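PDB 5FL3: pili retraction protein PilT from Thermus thermophilus, which binds ADP in its nucleotide pocket and probably hydrolyses ATP, as related motor ATPases do, to drive retraction of type IV pili. Local coordinates for residues A[239-244]-A[275-280]; A[134-139]-A[233-238]; A[164-169]-A[184-189]. One frame throughout, in Å; residues are numbered along the deposited sequence.

Contact 1: residues A[239-244]-A[275-280]; sequences HTLDAW and SQRLLP. With ADP (adenosine-5'-diphosphate), chain B.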
loop_
_atom_site.group_PDB
_atom_site.type_symbol
_atom_site.label_atom_id
_atom_site.label_comp_id
_atom_site.label_asym_id
_atom_site.label_seq_id
_atom_site.Cartn_x
_atom_site.Cartn_y
_atom_site.Cartn_z
ATOM N N HIS A 239 1.362 -3.013 -8.982
ATOM C CA HIS A 239 2.760 -2.613 -8.828
ATOM C C HIS A 239 3.193 -1.511 -9.786
ATOM O O HIS A 239 4.325 -1.020 -9.710
ATOM C CB HIS A 239 3.638 -3.818 -9.070
ATOM C CG HIS A 239 3.390 -4.451 -10.405
ATOM N ND1 HIS A 239 2.325 -5.302 -10.639
ATOM C CD2 HIS A 239 4.031 -4.317 -11.592
ATOM C CE1 HIS A 239 2.344 -5.687 -11.901
ATOM N NE2 HIS A 239 3.368 -5.104 -12.502
ATOM N N THR A 240 2.293 -1.144 -10.692
ATOM C CA THR A 240 2.612 -0.275 -11.824
ATOM C C THR A 240 2.820 1.200 -11.489
ATOM O O THR A 240 2.206 1.735 -10.571
ATOM C CB THR A 240 1.521 -0.376 -12.869
ATOM O OG1 THR A 240 0.257 -0.337 -12.201
ATOM C CG2 THR A 240 1.655 -1.690 -13.610
ATOM N N LEU A 241 3.667 1.853 -12.279
ATOM C CA LEU A 241 4.266 3.140 -11.916
ATOM C C LEU A 241 3.329 4.319 -12.102
ATOM O O LEU A 241 3.402 5.291 -11.343
ATOM C CB LEU A 241 5.548 3.388 -12.724
ATOM C CG LEU A 241 6.755 2.465 -12.546
ATOM C CD1 LEU A 241 7.060 2.295 -11.059
ATOM C CD2 LEU A 241 6.575 1.097 -13.278
ATOM N N ASP A 242 2.463 4.254 -13.110
ATOM C CA ASP A 242 1.514 5.347 -13.355
ATOM C C ASP A 242 0.217 4.829 -13.942
ATOM O O ASP A 242 0.032 3.622 -14.066
ATOM C CB ASP A 242 2.123 6.406 -14.287
ATOM C CG ASP A 242 2.742 5.806 -15.545
ATOM O OD1 ASP A 242 2.416 4.651 -15.926
ATOM O OD2 ASP A 242 3.576 6.507 -16.159
ATOM N N ALA A 243 -0.670 5.741 -14.324
ATOM C CA ALA A 243 -1.978 5.356 -14.843
ATOM C C ALA A 243 -1.866 4.609 -16.173
ATOM O O ALA A 243 -2.445 3.540 -16.343
ATOM C CB ALA A 243 -2.865 6.575 -14.990
ATOM N N TRP A 244 -1.118 5.172 -17.109
ATOM C CA TRP A 244 -0.883 4.519 -18.390
ATOM C C TRP A 244 -0.451 3.047 -18.227
ATOM O O TRP A 244 -1.090 2.149 -18.765
ATOM C CB TRP A 244 0.159 5.315 -19.175
ATOM C CG TRP A 244 0.720 4.600 -20.367
ATOM C CD1 TRP A 244 1.988 4.104 -20.500
ATOM C CD2 TRP A 244 0.037 4.299 -21.597
ATOM N NE1 TRP A 244 2.134 3.508 -21.731
ATOM C CE2 TRP A 244 0.956 3.614 -22.425
ATOM C CE3 TRP A 244 -1.255 4.540 -22.076
ATOM C CZ2 TRP A 244 0.621 3.168 -23.705
ATOM C CZ3 TRP A 244 -1.584 4.100 -23.339
ATOM C CH2 TRP A 244 -0.647 3.420 -24.143
ATOM N N SER A 275 -1.447 6.632 -8.479
ATOM C CA SER A 275 -0.104 6.072 -8.574
ATOM C C SER A 275 0.848 6.861 -7.702
ATOM O O SER A 275 0.848 8.074 -7.718
ATOM C CB SER A 275 0.371 6.051 -10.017
ATOM O OG SER A 275 -0.431 5.178 -10.786
ATOM N N GLN A 276 1.646 6.156 -6.914
ATOM C CA GLN A 276 2.398 6.796 -5.859
ATOM C C GLN A 276 3.879 6.483 -5.928
ATOM O O GLN A 276 4.277 5.399 -6.339
ATOM C CB GLN A 276 1.843 6.376 -4.502
ATOM C CG GLN A 276 0.432 6.865 -4.281
ATOM C CD GLN A 276 -0.077 6.568 -2.901
ATOM O OE1 GLN A 276 0.667 6.120 -2.024
ATOM N NE2 GLN A 276 -1.346 6.811 -2.693
ATOM N N ARG A 277 4.679 7.460 -5.515
ATOM C CA ARG A 277 6.111 7.300 -5.353
ATOM C C ARG A 277 6.480 8.088 -4.099
ATOM O O ARG A 277 5.961 9.172 -3.893
ATOM C CB ARG A 277 6.854 7.802 -6.598
ATOM C CG ARG A 277 8.268 7.306 -6.771
ATOM C CD ARG A 277 8.325 6.103 -7.731
ATOM N NE ARG A 277 7.343 6.150 -8.830
ATOM C CZ ARG A 277 7.485 6.830 -9.975
ATOM N NH1 ARG A 277 8.561 7.588 -10.203
ATOM N NH2 ARG A 277 6.527 6.766 -10.896
ATOM N N LEU A 278 7.326 7.526 -3.242
ATOM C CA LEU A 278 7.792 8.237 -2.051
ATOM C C LEU A 278 9.219 8.735 -2.242
ATOM O O LEU A 278 10.147 7.931 -2.326
ATOM C CB LEU A 278 7.732 7.341 -0.816
ATOM C CG LEU A 278 6.337 7.141 -0.251
ATOM C CD1 LEU A 278 6.355 6.146 0.890
ATOM C CD2 LEU A 278 5.825 8.482 0.206
ATOM N N LEU A 279 9.389 10.056 -2.312
ATOM C CA LEU A 279 10.698 10.659 -2.576
ATOM C C LEU A 279 11.288 11.253 -1.316
ATOM O O LEU A 279 10.543 11.744 -0.453
ATOM C CB LEU A 279 10.601 11.747 -3.641
ATOM C CG LEU A 279 9.987 11.382 -4.993
ATOM C CD1 LEU A 279 10.485 12.365 -6.030
ATOM C CD2 LEU A 279 10.322 9.979 -5.405
ATOM N N PRO A 280 12.630 11.218 -1.200
ATOM C CA PRO A 280 13.243 11.803 -0.002
ATOM C C PRO A 280 12.921 13.288 0.066
ATOM O O PRO A 280 12.994 13.986 -0.953
ATOM C CB PRO A 280 14.744 11.549 -0.192
ATOM C CG PRO A 280 14.912 11.252 -1.650
ATOM C CD PRO A 280 13.623 10.686 -2.149
HETATM P PB ADP B . 3.457 -0.074 0.245
HETATM O O1B ADP B . 4.567 -1.098 0.437
HETATM O O2B ADP B . 3.455 0.583 -1.119
HETATM O O3B ADP B . 2.087 -0.541 0.681
HETATM P PA ADP B . 3.483 1.293 2.817
HETATM O O1A ADP B . 3.838 -0.019 3.497
HETATM O O2A ADP B . 2.141 1.971 3.071
HETATM O O3A ADP B . 3.808 1.152 1.233
HETATM O "O5'" ADP B . 4.601 2.391 3.191
HETATM C "C5'" ADP B . 5.971 2.069 3.441
HETATM C "C4'" ADP B . 6.503 3.127 4.412
HETATM O "O4'" ADP B . 6.255 4.438 3.894
HETATM C "C3'" ADP B . 5.842 3.046 5.782
HETATM O "O3'" ADP B . 6.900 3.020 6.740
HETATM C "C2'" ADP B . 4.992 4.308 5.902
HETATM O "O2'" ADP B . 5.067 4.914 7.197
HETATM C "C1'" ADP B . 5.569 5.255 4.859
HETATM N N9 ADP B . 4.520 6.074 4.178
HETATM C C8 ADP B . 3.331 5.617 3.727
HETATM N N7 ADP B . 2.597 6.602 3.142
HETATM C C5 ADP B . 3.328 7.736 3.219
HETATM C C6 ADP B . 3.151 9.147 2.800
HETATM N N6 ADP B . 2.019 9.524 2.165
HETATM N N1 ADP B . 4.168 10.025 3.067
HETATM C C2 ADP B . 5.301 9.644 3.693
HETATM N N3 ADP B . 5.529 8.376 4.099
HETATM C C4 ADP B . 4.599 7.392 3.901
#
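Ser275 meets the turn before helix 243-251 with its whole side chain: CB lies 3.4 Å from Leu241 O, and OG rests 3.2 Å from Asp242 CA. A chi1 of -65° sets OG beside its own backbone N and against the backbone of Asp242. Arg277, two residues further along the strand and on the same face, approaches Leu241. Its chain, bent at both chi2 and chi3, brings NH2 to 3.5 Å from Leu241 O, with the carbonyl oxygen at the edge of the guanidinium and in its plane. That bond is weak (N-H...O 154°), and NH2 is less surely placed.

Behind this first shell, Thr139 OG1 bonds to both Ser275 OG and Thr240 O. Asp242 is the N-cap of helix 243-251 and forms a salt bridge with Arg245, while Arg277 NH1 is held by Ala349 O. On the other face of strand 270-280, Leu278 lies against the nucleotide, CD1 3.5 Å from ADP O4' and CD2 3.6 Å from ADP N1.

The one polar bond that crosses directly is thus the weak, doubtful one from Arg277. The buried serine hydroxyl is satisfied through Thr139, and Asp242 OD2 stays 6.0 Å from Arg277 NH2, which implies at most a long-range attraction between the two charges.

Contact 2: residues A[134-139]-A[233-238]; sequences GLILVT and LVLSTL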
loop_
_atom_site.group_PDB
_atom_site.type_symbol
_atom_site.label_atom_id
_atom_site.label_comp_id
_atom_site.label_asym_id
_atom_site.label_seq_id
_atom_site.Cartn_x
_atom_site.Cartn_y
_atom_site.Cartn_z
ATOM N N GLY A 134 -17.658 0.937 -7.974
ATOM C CA GLY A 134 -16.478 1.244 -8.767
ATOM C C GLY A 134 -15.149 0.744 -8.205
ATOM O O GLY A 134 -15.056 0.303 -7.046
ATOM N N LEU A 135 -14.117 0.812 -9.040
ATOM C CA LEU A 135 -12.793 0.315 -8.686
ATOM C C LEU A 135 -11.797 1.459 -8.441
ATOM O O LEU A 135 -11.537 2.263 -9.341
ATOM C CB LEU A 135 -12.259 -0.612 -9.783
ATOM C CG LEU A 135 -10.864 -1.192 -9.511
ATOM C CD1 LEU A 135 -10.880 -2.162 -8.325
ATOM C CD2 LEU A 135 -10.267 -1.856 -10.753
ATOM N N ILE A 136 -11.264 1.527 -7.219
ATOM C CA ILE A 136 -10.215 2.487 -6.863
ATOM C C ILE A 136 -8.889 1.729 -6.815
ATOM O O ILE A 136 -8.745 0.792 -6.046
ATOM C CB ILE A 136 -10.506 3.189 -5.486
ATOM C CG1 ILE A 136 -11.688 4.154 -5.606
ATOM C CG2 ILE A 136 -9.279 3.926 -4.942
ATOM C CD1 ILE A 136 -12.278 4.539 -4.255
ATOM N N LEU A 137 -7.932 2.110 -7.650
ATOM C CA LEU A 137 -6.618 1.452 -7.663
ATOM C C LEU A 137 -5.513 2.360 -7.145
ATOM O O LEU A 137 -5.302 3.456 -7.667
ATOM C CB LEU A 137 -6.256 0.987 -9.074
ATOM C CG LEU A 137 -7.099 -0.169 -9.582
ATOM C CD1 LEU A 137 -6.690 -0.504 -11.012
ATOM C CD2 LEU A 137 -6.955 -1.381 -8.640
ATOM N N VAL A 138 -4.810 1.897 -6.121
ATOM C CA VAL A 138 -3.641 2.598 -5.611
ATOM C C VAL A 138 -2.381 1.835 -6.049
ATOM O O VAL A 138 -2.174 0.703 -5.619
ATOM C CB VAL A 138 -3.690 2.710 -4.079
ATOM C CG1 VAL A 138 -2.489 3.506 -3.568
ATOM C CG2 VAL A 138 -4.978 3.342 -3.642
ATOM N N THR A 139 -1.554 2.422 -6.911
ATOM C CA THR A 139 -0.459 1.652 -7.528
ATOM C C THR A 139 0.940 2.202 -7.228
ATOM O O THR A 139 1.104 3.359 -6.820
ATOM C CB THR A 139 -0.602 1.575 -9.061
ATOM O OG1 THR A 139 -0.117 2.789 -9.653
ATOM C CG2 THR A 139 -2.050 1.366 -9.463
ATOM N N LEU A 233 -18.155 -1.065 -4.012
ATOM C CA LEU A 233 -16.916 -0.294 -4.040
ATOM C C LEU A 233 -15.719 -1.212 -3.768
ATOM O O LEU A 233 -15.636 -1.847 -2.702
ATOM C CB LEU A 233 -16.941 0.835 -3.014
ATOM C CG LEU A 233 -15.695 1.723 -3.054
ATOM C CD1 LEU A 233 -15.613 2.486 -4.371
ATOM C CD2 LEU A 233 -15.699 2.694 -1.904
ATOM N N VAL A 234 -14.792 -1.265 -4.725
ATOM C CA VAL A 234 -13.627 -2.130 -4.624
ATOM C C VAL A 234 -12.328 -1.317 -4.583
ATOM O O VAL A 234 -12.079 -0.453 -5.438
ATOM C CB VAL A 234 -13.582 -3.152 -5.810
ATOM C CG1 VAL A 234 -12.418 -4.104 -5.660
ATOM C CG2 VAL A 234 -14.871 -3.948 -5.873
ATOM N N LEU A 235 -11.503 -1.591 -3.580
ATOM C CA LEU A 235 -10.175 -0.984 -3.494
ATOM C C LEU A 235 -9.092 -2.039 -3.738
ATOM O O LEU A 235 -9.162 -3.141 -3.202
ATOM C CB LEU A 235 -9.957 -0.323 -2.129
ATOM C CG LEU A 235 -11.123 0.402 -1.456
ATOM C CD1 LEU A 235 -10.615 1.080 -0.212
ATOM C CD2 LEU A 235 -11.758 1.411 -2.368
ATOM N N SER A 236 -8.095 -1.708 -4.544
ATOM C CA SER A 236 -6.985 -2.629 -4.740
ATOM C C SER A 236 -5.729 -1.906 -5.176
ATOM O O SER A 236 -5.717 -0.684 -5.351
ATOM C CB SER A 236 -7.335 -3.714 -5.756
ATOM O OG SER A 236 -6.488 -4.830 -5.586
ATOM N N THR A 237 -4.665 -2.679 -5.330
ATOM C CA THR A 237 -3.360 -2.145 -5.706
ATOM C C THR A 237 -2.742 -2.938 -6.825
ATOM O O THR A 237 -3.012 -4.119 -6.993
ATOM C CB THR A 237 -2.374 -2.175 -4.541
ATOM O OG1 THR A 237 -1.946 -3.530 -4.335
ATOM C CG2 THR A 237 -3.037 -1.646 -3.274
ATOM N N LEU A 238 -1.878 -2.280 -7.578
ATOM C CA LEU A 238 -1.059 -2.962 -8.562
ATOM C C LEU A 238 0.357 -2.374 -8.394
ATOM O O LEU A 238 0.529 -1.362 -7.718
ATOM C CB LEU A 238 -1.647 -2.774 -9.969
ATOM C CG LEU A 238 -1.342 -3.737 -11.123
ATOM C CD1 LEU A 238 -1.699 -5.183 -10.801
ATOM C CD2 LEU A 238 -2.067 -3.287 -12.377
#
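Ile136 and Leu235 run alongside each other on adjacent parallel strands, their tips in the same direction; Ile136 CD1 is 3.7 Å from Leu235 CD2. The same methyl also meets Leu233 CD1 at 3.9 Å, because CG1 of Ile136 sits beside the backbone N (chi1 -70°) and carries CD1 back toward the start of the neighbouring strand. On the opposite face, Leu135 CD1 packs obliquely on Val234 CG1, 3.6 Å away, and Leu137 CD2 covers Ser236 CB. Between the two faces the backbone ladder is regular: Val234 N to Gly134 O is 2.8 Å, Ile136 N and Ser236 N follow in alternation, and Val138 N to Ser236 O is again 2.8 Å, all four donors arriving nearly along the C=O axis.

The pair belongs to the central parallel sheet of a P-loop NTPase domain. Strand 134-139 runs into the Walker A loop, and strand 233-238 is inserted between it and strand 209-212, the extra strand that marks the ASCE division of this superfamily. Helix 146-160 covers the Ile136 and Leu235 face, and helices 218-230 and 243-251 cover the other. Ser236 OG and Thr237 OG1 bond onward to Val212 O and Gly213 O.

Toward the C-terminal ends of the two strands the pairing is looser, although nothing here opens to solvent: the side chains of the last pair barely meet, Thr139 CG2 to Leu238 CB at 4.2 Å.

Contact 3: residues A[164-169]-A[184-189]; sequences NIITIE and VQREVG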
loop_
_atom_site.group_PDB
_atom_site.type_symbol
_atom_site.label_atom_id
_atom_site.label_comp_id
_atom_site.label_asym_id
_atom_site.label_seq_id
_atom_site.Cartn_x
_atom_site.Cartn_y
_atom_site.Cartn_z
ATOM N N ASN A 164 -20.572 -2.153 5.379
ATOM C CA ASN A 164 -19.824 -3.352 5.666
ATOM C C ASN A 164 -18.558 -3.404 4.787
ATOM O O ASN A 164 -18.626 -3.546 3.566
ATOM C CB ASN A 164 -20.705 -4.568 5.457
ATOM C CG ASN A 164 -20.041 -5.826 5.906
ATOM O OD1 ASN A 164 -19.310 -5.830 6.911
ATOM N ND2 ASN A 164 -20.265 -6.912 5.165
ATOM N N ILE A 165 -17.406 -3.263 5.420
ATOM C CA ILE A 165 -16.121 -3.203 4.731
ATOM C C ILE A 165 -15.346 -4.478 4.961
ATOM O O ILE A 165 -15.022 -4.802 6.108
ATOM C CB ILE A 165 -15.261 -2.046 5.232
ATOM C CG1 ILE A 165 -15.965 -0.692 5.026
ATOM C CG2 ILE A 165 -13.931 -2.085 4.572
ATOM C CD1 ILE A 165 -15.284 0.452 5.814
ATOM N N ILE A 166 -15.049 -5.195 3.876
ATOM C CA ILE A 166 -14.334 -6.464 3.959
ATOM C C ILE A 166 -12.996 -6.357 3.245
ATOM O O ILE A 166 -12.932 -6.089 2.042
ATOM C CB ILE A 166 -15.157 -7.612 3.353
ATOM C CG1 ILE A 166 -16.568 -7.621 3.967
ATOM C CG2 ILE A 166 -14.444 -8.958 3.537
ATOM C CD1 ILE A 166 -17.478 -8.696 3.393
ATOM N N THR A 167 -11.926 -6.547 3.998
ATOM C CA THR A 167 -10.588 -6.422 3.445
ATOM C C THR A 167 -9.918 -7.796 3.408
ATOM O O THR A 167 -10.157 -8.622 4.282
ATOM C CB THR A 167 -9.723 -5.393 4.256
ATOM O OG1 THR A 167 -9.168 -6.005 5.424
ATOM C CG2 THR A 167 -10.560 -4.204 4.674
ATOM N N ILE A 168 -9.118 -8.047 2.368
ATOM C CA ILE A 168 -8.359 -9.296 2.237
ATOM C C ILE A 168 -6.892 -8.935 2.029
ATOM O O ILE A 168 -6.522 -8.315 1.032
ATOM C CB ILE A 168 -8.876 -10.189 1.091
ATOM C CG1 ILE A 168 -10.254 -10.772 1.447
ATOM C CG2 ILE A 168 -7.948 -11.365 0.887
ATOM C CD1 ILE A 168 -11.390 -9.912 1.094
ATOM N N GLU A 169 -6.069 -9.309 3.000
ATOM C CA GLU A 169 -4.759 -8.687 3.183
ATOM C C GLU A 169 -3.689 -9.722 3.360
ATOM O O GLU A 169 -3.928 -10.784 3.950
ATOM C CB GLU A 169 -4.753 -7.741 4.400
ATOM C CG GLU A 169 -5.643 -6.522 4.210
ATOM C CD GLU A 169 -5.641 -5.583 5.385
ATOM O OE1 GLU A 169 -4.656 -4.819 5.525
ATOM O OE2 GLU A 169 -6.635 -5.605 6.153
ATOM N N VAL A 184 -14.238 -5.844 8.406
ATOM C CA VAL A 184 -13.935 -7.259 8.507
ATOM C C VAL A 184 -12.619 -7.461 7.803
ATOM O O VAL A 184 -12.534 -7.274 6.591
ATOM C CB VAL A 184 -15.029 -8.120 7.853
ATOM C CG1 VAL A 184 -14.606 -9.573 7.780
ATOM C CG2 VAL A 184 -16.347 -7.973 8.615
ATOM N N GLN A 185 -11.589 -7.833 8.561
ATOM C CA GLN A 185 -10.238 -7.984 8.008
ATOM C C GLN A 185 -9.747 -9.431 8.064
ATOM O O GLN A 185 -9.612 -10.044 9.128
ATOM C CB GLN A 185 -9.262 -7.062 8.733
ATOM C CG GLN A 185 -9.771 -5.627 8.847
ATOM C CD GLN A 185 -8.711 -4.704 9.393
ATOM O OE1 GLN A 185 -8.766 -4.292 10.553
ATOM N NE2 GLN A 185 -7.723 -4.390 8.565
ATOM N N ARG A 186 -9.460 -9.945 6.877
ATOM C CA ARG A 186 -9.160 -11.342 6.655
ATOM C C ARG A 186 -7.731 -11.512 6.145
ATOM O O ARG A 186 -7.423 -11.121 5.027
ATOM C CB ARG A 186 -10.182 -11.922 5.670
ATOM C CG ARG A 186 -11.348 -12.493 6.396
ATOM C CD ARG A 186 -12.668 -12.416 5.708
ATOM N NE ARG A 186 -12.898 -13.419 4.681
ATOM C CZ ARG A 186 -12.849 -14.751 4.805
ATOM N NH1 ARG A 186 -12.523 -15.362 5.934
ATOM N NH2 ARG A 186 -13.130 -15.483 3.737
ATOM N N GLU A 187 -6.868 -12.096 6.972
ATOM C CA GLU A 187 -5.448 -12.240 6.640
ATOM C C GLU A 187 -5.212 -13.513 5.832
ATOM O O GLU A 187 -5.649 -14.600 6.231
ATOM C CB GLU A 187 -4.592 -12.246 7.922
ATOM C CG GLU A 187 -3.176 -11.715 7.728
ATOM C CD GLU A 187 -2.551 -11.130 8.997
ATOM O OE1 GLU A 187 -2.948 -11.520 10.120
ATOM O OE2 GLU A 187 -1.646 -10.273 8.870
ATOM N N VAL A 188 -4.540 -13.368 4.690
ATOM C CA VAL A 188 -4.224 -14.504 3.827
ATOM C C VAL A 188 -3.236 -15.427 4.533
ATOM O O VAL A 188 -2.234 -14.969 5.080
ATOM C CB VAL A 188 -3.632 -14.050 2.484
ATOM C CG1 VAL A 188 -3.050 -15.227 1.737
ATOM C CG2 VAL A 188 -4.692 -13.306 1.639
ATOM N N GLY A 189 -3.547 -16.717 4.544
ATOM C CA GLY A 189 -2.751 -17.701 5.247
ATOM C C GLY A 189 -3.294 -18.045 6.628
ATOM O O GLY A 189 -2.881 -19.042 7.225
#
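Strands 164-169 and 184-187 run parallel, their axes 14° apart and 4.7 Å at closest approach, joined by five alternating backbone hydrogen bonds from Val184 N-Ile165 O to Val188 N-Glu169 O (2.8 Å). They form one margin of the seven-stranded sheet of the P-loop ATPase domain, with 182-187 outermost in this chain. The link between the two contains no helix, unlike a classical beta-alpha-beta crossover, and begins with an acidic run that is probably the Asp box of the secretion ATPases.

On one face Ile166, Ile168 and Val188 pack toward helix 195-202; Ile168 CG2 meets Val188 CG2 at 3.9 Å, the two side chains crossing at about a right angle. On the other face Thr167, Gln185 and Glu169 form a polar cluster. The extended chain of Glu169 (chi2 180°) carries OE2 between two donors. Gln185 NE2 comes to 2.9 Å from Glu169 OE2 on its syn lone pair, with carboxylate and amide planes nearly coplanar, while Thr167 OG1, 2.7 Å from Glu169 OE2, donates from the anti side, 29° out of the carboxylate plane. Thr167 and Gln185 lie alongside each other, so the hydroxyl also touches the glutamine chain. The amide has further partners, OE1 accepting from His176 N and NE2 donating to Phe174 O.

With an alanine at Glu169, the Thr167 hydroxyl and the Gln185 amide would probably lose their common acceptor, leaving the hydroxyl more able to turn. The hydroxyl also lies against the neighbouring strand, Thr167 OG1 3.4 Å from Gln185 CA.

All three contacts reach the same seven-stranded sheet, but at different places along it and at different distances from ADP. Contacts 1 and 2, centred 14 Å apart, meet directly at Thr139: its OG1 lies 2.7 Å from Ser275 OG, so the end of the P-loop strand is fastened to strand 270-280. Strand 233-238 of contact 2 also runs on toward helix 243-251 of contact 1. Contact 3 stands apart, about 15 Å from contact 2 and 24 Å from contact 1 between centres, on the far side of strand 209-212. Only contact 1 supplies a pocket residue, Leu278; the side chains of Thr237 in contact 2 and Glu169 in contact 3 lie about 7 Å and 9 Å from the nucleotide.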